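Local coordinates for putative uncharacterized protein (Bacteroides vulgatus, PDB 4F7A), which probably binds glycans, such as mucin O-glycans, at the cell surface as a SusD/RagB-family outer membrane lipoprotein that serves nutrient capture, at residues G31-Y36 with N250-V255; T48-N53 with W432-E437. One frame throughout, in Å; residues are numbered along the deposited sequence.

Contact 1 (G31-Y36 with N250-V255); sequences GIYFNY and NPLAGV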
# COMPACT_ATOMS: atom_id res chain seq x y z
N GLY A 31 2.76 -0.16 -14.23
CA GLY A 31 3.03 -1.46 -13.64
C GLY A 31 3.13 -1.48 -12.12
O GLY A 31 3.35 -2.54 -11.55
N ILE A 32 3.00 -0.33 -11.47
CA ILE A 32 3.07 -0.27 -9.99
C ILE A 32 1.73 -0.77 -9.37
O ILE A 32 1.71 -1.82 -8.75
CB ILE A 32 3.44 1.14 -9.49
CG1 ILE A 32 4.83 1.55 -10.01
CG2 ILE A 32 3.36 1.22 -7.93
CD1 ILE A 32 5.12 3.08 -9.94
N TYR A 33 0.66 0.03 -9.51
CA TYR A 33 -0.75 -0.41 -9.26
C TYR A 33 -1.17 -1.03 -10.58
O TYR A 33 -1.74 -0.36 -11.48
CB TYR A 33 -1.61 0.78 -8.93
CG TYR A 33 -2.98 0.55 -8.29
CD1 TYR A 33 -3.11 0.20 -6.94
CD2 TYR A 33 -4.14 0.80 -9.00
CE1 TYR A 33 -4.36 0.07 -6.35
CE2 TYR A 33 -5.38 0.68 -8.42
CZ TYR A 33 -5.49 0.32 -7.09
OH TYR A 33 -6.73 0.23 -6.54
N PHE A 34 -0.78 -2.29 -10.69
CA PHE A 34 -0.49 -2.91 -11.98
C PHE A 34 -1.69 -2.91 -12.89
O PHE A 34 -2.73 -3.46 -12.55
CB PHE A 34 -0.02 -4.35 -11.75
CG PHE A 34 0.43 -5.04 -13.00
CD1 PHE A 34 -0.49 -5.65 -13.84
CD2 PHE A 34 1.78 -5.09 -13.33
CE1 PHE A 34 -0.08 -6.28 -14.99
CE2 PHE A 34 2.19 -5.73 -14.49
CZ PHE A 34 1.27 -6.33 -15.31
N ASN A 35 -1.56 -2.28 -14.05
CA ASN A 35 -2.56 -2.46 -15.10
C ASN A 35 -1.94 -2.29 -16.47
O ASN A 35 -2.49 -1.63 -17.37
CB ASN A 35 -3.76 -1.56 -14.89
CG ASN A 35 -5.05 -2.18 -15.42
OD1 ASN A 35 -5.19 -3.41 -15.49
ND2 ASN A 35 -6.02 -1.33 -15.77
N TYR A 36 -0.78 -2.92 -16.62
CA TYR A 36 -0.02 -2.90 -17.84
C TYR A 36 -0.43 -4.06 -18.73
O TYR A 36 -0.43 -5.22 -18.30
CB TYR A 36 1.48 -3.01 -17.51
CG TYR A 36 2.35 -3.28 -18.73
CD1 TYR A 36 2.54 -2.29 -19.70
CD2 TYR A 36 2.92 -4.51 -18.94
CE1 TYR A 36 3.31 -2.54 -20.84
CE2 TYR A 36 3.69 -4.77 -20.07
CZ TYR A 36 3.88 -3.78 -21.01
OH TYR A 36 4.63 -4.04 -22.11
N ASN A 250 -7.82 2.69 -14.29
CA ASN A 250 -7.73 2.27 -12.93
C ASN A 250 -8.33 0.86 -12.78
O ASN A 250 -9.52 0.67 -13.01
CB ASN A 250 -8.45 3.27 -12.03
CG ASN A 250 -8.20 3.02 -10.55
OD1 ASN A 250 -8.27 1.89 -10.10
ND2 ASN A 250 -7.96 4.10 -9.79
N PRO A 251 -7.52 -0.12 -12.39
CA PRO A 251 -8.03 -1.49 -12.41
C PRO A 251 -9.06 -1.77 -11.32
O PRO A 251 -9.86 -2.69 -11.46
CB PRO A 251 -6.78 -2.35 -12.20
CG PRO A 251 -5.84 -1.47 -11.53
CD PRO A 251 -6.08 -0.09 -12.06
N LEU A 252 -9.05 -0.99 -10.24
CA LEU A 252 -10.06 -1.15 -9.19
C LEU A 252 -11.44 -0.91 -9.76
O LEU A 252 -12.38 -1.63 -9.44
CB LEU A 252 -9.79 -0.22 -8.01
CG LEU A 252 -10.74 -0.27 -6.81
CD1 LEU A 252 -10.80 -1.63 -6.12
CD2 LEU A 252 -10.35 0.83 -5.81
N ALA A 253 -11.55 0.08 -10.65
CA ALA A 253 -12.80 0.40 -11.29
C ALA A 253 -13.21 -0.72 -12.22
O ALA A 253 -14.40 -1.00 -12.36
CB ALA A 253 -12.73 1.79 -12.06
N GLY A 254 -12.22 -1.38 -12.83
CA GLY A 254 -12.49 -2.53 -13.68
C GLY A 254 -13.09 -3.70 -12.92
O GLY A 254 -14.09 -4.27 -13.35
N VAL A 255 -12.48 -4.05 -11.78
CA VAL A 255 -13.01 -5.11 -10.90
C VAL A 255 -14.37 -4.71 -10.31
O VAL A 255 -15.27 -5.56 -10.18
CB VAL A 255 -11.99 -5.52 -9.81
CG1 VAL A 255 -12.53 -6.63 -8.91
CG2 VAL A 255 -10.67 -5.97 -10.48
O HOH W 1 -7.22 3.47 -6.97

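Contact 2 (T48-N53 with W432-E437); sequences TFQNLN and WPEGME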
# COMPACT_ATOMS: atom_id res chain seq x y z
N THR A 48 -5.61 -10.52 -9.22
CA THR A 48 -4.77 -11.43 -8.38
C THR A 48 -3.48 -10.80 -7.87
O THR A 48 -2.97 -11.21 -6.83
CB THR A 48 -4.45 -12.76 -9.12
OG1 THR A 48 -3.58 -12.51 -10.23
CG2 THR A 48 -5.74 -13.45 -9.62
N PHE A 49 -2.95 -9.82 -8.58
CA PHE A 49 -1.79 -9.02 -8.12
C PHE A 49 -2.06 -8.48 -6.71
O PHE A 49 -1.30 -8.72 -5.77
CB PHE A 49 -1.55 -7.85 -9.10
CG PHE A 49 -0.22 -7.11 -8.93
CD1 PHE A 49 -0.02 -6.21 -7.91
CD2 PHE A 49 0.79 -7.26 -9.86
CE1 PHE A 49 1.20 -5.53 -7.79
CE2 PHE A 49 1.98 -6.58 -9.76
CZ PHE A 49 2.19 -5.72 -8.71
N GLN A 50 -3.20 -7.82 -6.57
CA GLN A 50 -3.52 -7.12 -5.35
C GLN A 50 -4.93 -7.31 -4.79
O GLN A 50 -5.09 -7.35 -3.56
CB GLN A 50 -3.22 -5.64 -5.63
CG GLN A 50 -3.84 -4.66 -4.76
CD GLN A 50 -3.13 -3.30 -4.79
OE1 GLN A 50 -2.23 -3.02 -5.61
NE2 GLN A 50 -3.55 -2.46 -3.90
N ASN A 51 -5.96 -7.35 -5.63
CA ASN A 51 -7.32 -7.24 -5.09
C ASN A 51 -7.74 -8.44 -4.25
O ASN A 51 -8.38 -8.27 -3.20
CB ASN A 51 -8.36 -6.99 -6.18
CG ASN A 51 -9.66 -6.47 -5.63
OD1 ASN A 51 -10.71 -7.05 -5.88
ND2 ASN A 51 -9.60 -5.34 -4.85
N LEU A 52 -7.35 -9.64 -4.68
CA LEU A 52 -7.67 -10.84 -3.91
C LEU A 52 -6.64 -11.20 -2.82
O LEU A 52 -6.77 -12.23 -2.15
CB LEU A 52 -7.90 -12.02 -4.83
CG LEU A 52 -9.15 -11.99 -5.69
CD1 LEU A 52 -9.04 -13.05 -6.78
CD2 LEU A 52 -10.44 -12.21 -4.85
N ASN A 53 -5.63 -10.36 -2.65
CA ASN A 53 -4.66 -10.50 -1.57
C ASN A 53 -4.69 -9.26 -0.66
O ASN A 53 -5.53 -9.13 0.22
CB ASN A 53 -3.27 -10.73 -2.18
CG ASN A 53 -3.20 -12.00 -2.97
OD1 ASN A 53 -3.17 -13.09 -2.40
ND2 ASN A 53 -3.15 -11.87 -4.28
N TRP A 432 -6.79 4.73 1.72
CA TRP A 432 -7.81 4.07 0.91
C TRP A 432 -7.83 4.69 -0.49
O TRP A 432 -7.73 5.92 -0.62
CB TRP A 432 -9.18 4.26 1.59
CG TRP A 432 -10.32 3.51 0.95
CD1 TRP A 432 -10.79 2.28 1.30
CD2 TRP A 432 -11.10 3.93 -0.17
NE1 TRP A 432 -11.81 1.91 0.49
CE2 TRP A 432 -12.04 2.92 -0.42
CE3 TRP A 432 -11.13 5.09 -0.97
CZ2 TRP A 432 -12.99 3.01 -1.44
CZ3 TRP A 432 -12.06 5.16 -1.98
CH2 TRP A 432 -12.98 4.14 -2.20
N PRO A 433 -7.97 3.86 -1.55
CA PRO A 433 -8.24 2.41 -1.58
C PRO A 433 -7.01 1.50 -1.73
O PRO A 433 -7.15 0.31 -2.07
CB PRO A 433 -9.09 2.28 -2.82
CG PRO A 433 -8.45 3.31 -3.77
CD PRO A 433 -8.02 4.44 -2.90
N GLU A 434 -5.83 2.04 -1.44
CA GLU A 434 -4.57 1.36 -1.78
C GLU A 434 -4.21 0.36 -0.70
O GLU A 434 -3.60 0.70 0.32
CB GLU A 434 -3.44 2.38 -1.99
CG GLU A 434 -2.33 1.88 -2.93
CD GLU A 434 -1.58 0.72 -2.32
OE1 GLU A 434 -0.80 0.99 -1.39
OE2 GLU A 434 -1.78 -0.46 -2.76
N GLY A 435 -4.55 -0.90 -0.95
CA GLY A 435 -4.48 -1.95 0.04
C GLY A 435 -3.09 -2.38 0.46
O GLY A 435 -2.91 -2.90 1.56
N MSE A 436 -2.09 -2.22 -0.41
CA MSE A 436 -0.72 -2.64 -0.05
C MSE A 436 -0.14 -1.83 1.10
O MSE A 436 0.32 -2.41 2.08
CB MSE A 436 0.25 -2.64 -1.21
CG MSE A 436 -0.17 -3.53 -2.34
SE MSE A 436 1.40 -4.30 -3.22
CE MSE A 436 0.42 -5.38 -4.48
N GLU A 437 -0.16 -0.51 1.01
CA GLU A 437 0.36 0.27 2.15
C GLU A 437 -0.43 -0.03 3.42
O GLU A 437 0.15 -0.18 4.51
CB GLU A 437 0.37 1.76 1.84
CG GLU A 437 1.07 2.60 2.94
CD GLU A 437 2.51 2.17 3.25
OE1 GLU A 437 3.16 1.51 2.41
OE2 GLU A 437 3.00 2.50 4.36

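Contact 1 (G31-Y36 with N250-V255)
Asn250 OD1 lies in the plane of the Tyr33 ring, at its edge, 3.6 Å from Tyr33 CE2, and the same oxygen accepts a hydrogen bond from Leu252 N at 3.0 Å. That donor arrives in the carbonyl plane, but the bond is bent, with 137° at the hydrogen. It caps the first turn of helix 251-257, with Asn250 in the N-cap position. The amide plane stands 83° from the Tyr33 ring, with OD1 held by Leu252 N and ND2 by Thr327 O and a water, 3.0 Å from Asn250 ND2, which also reaches Tyr33 OH by a weak bond.

In this TPR-like, mostly helical SusD-family fold, the loop after helix 15-30 thus packs against the start of a helix more than 200 residues on. Tyr33 is the centre of an inverse gamma turn, and its CG, anti to the backbone N (chi1 -164°), sends the ring across to the helix. Pro251 CD meets that ring obliquely, 3.7 Å from Tyr33 CD2, while Leu252 CB approaches the phenol oxygen at the edge, 3.4 Å from Tyr33 OH. Asn35 and Pro251 run antiparallel alongside each other, Asn35 CG 3.7 Å from Pro251 CB, so the proline ring is touched by both Tyr33 and Asn35. The buried Asn35 amide is held at both ends: ND2 donates to Gln249 O, just ahead of the cap, and OD1 accepts from Thr43 N.

Contact 2 (T48-N53 with W432-E437)
The N-terminal cap of helix 435-445, supplied by Glu434, meets the last turn of helix 44-51, where a wider pi-type turn carries Gln50. Gln50 NE2 donates to Glu434 OE2 at 2.9 Å. The amide and carboxylate planes stand nearly perpendicular (88°); the oxygen is met almost end-on to its C-O bond and lies somewhat out of the amide plane. Gln50 spans the gap with CG anti to the backbone N (chi1 161°) and an extended chain beyond it. Its NE2 also donates to Asp55 OD1, and its OE1 accepts from Arg127.

Glu434 points its CB away from the other helix, but a bend at chi2 (-66°) returns the carboxylate over the helix start. Glu434 OE1 accepts from Glu437 N at 2.9 Å, on the syn side, and Glu434 OE2 accepts from Met436 N at 3.0 Å, from above the carboxylate plane. A cis peptide bond precedes Pro433, just ahead of this cap.

Beside the polar bridge, the selenomethionine Met436 lies at about a right angle to Phe49, its CE obliquely placed 3.4 Å from Phe49 CE1, a close fit. Met436 CG also packs on the Gln50 amide, 3.8 Å from Gln50 CD.

With an alanine here instead of Glu434, the amides of Met436 and Glu437 would probably lose their cap, and Gln50 NE2 and Arg127 their carboxylate partner. Arg127 NH1 forms a salt bridge to Glu434 OE2, so this buried oxygen faces an amide, a helix-start N-H and a guanidinium, surroundings likely to favour the ionised carboxylate.

Overall arrangement
The two contacts are both buried, their centres about 10 Å apart, with contact 2 nearer the centre of the chain. Their segments alternate along the sequence: 31-36, 48-53, 250-255, 432-437. Segment 31-36 lies in the loop between helices 15-30 and 44-51, and 48-53 takes in the end of the latter; the later two begin helices 251-257 and 435-445. They touch directly: Leu252 CD2 lies 3.6 Å from Pro433 CB, and Phe34 CB lies 3.6 Å from Phe49 CD2. Arg127 of helix 111-132, already bound in contact 2, also donates to Ile32 O in segment 31-36. An early region of this single-chain SusD-like protein is thereby packed against two capped helix starts from its middle and late sequence.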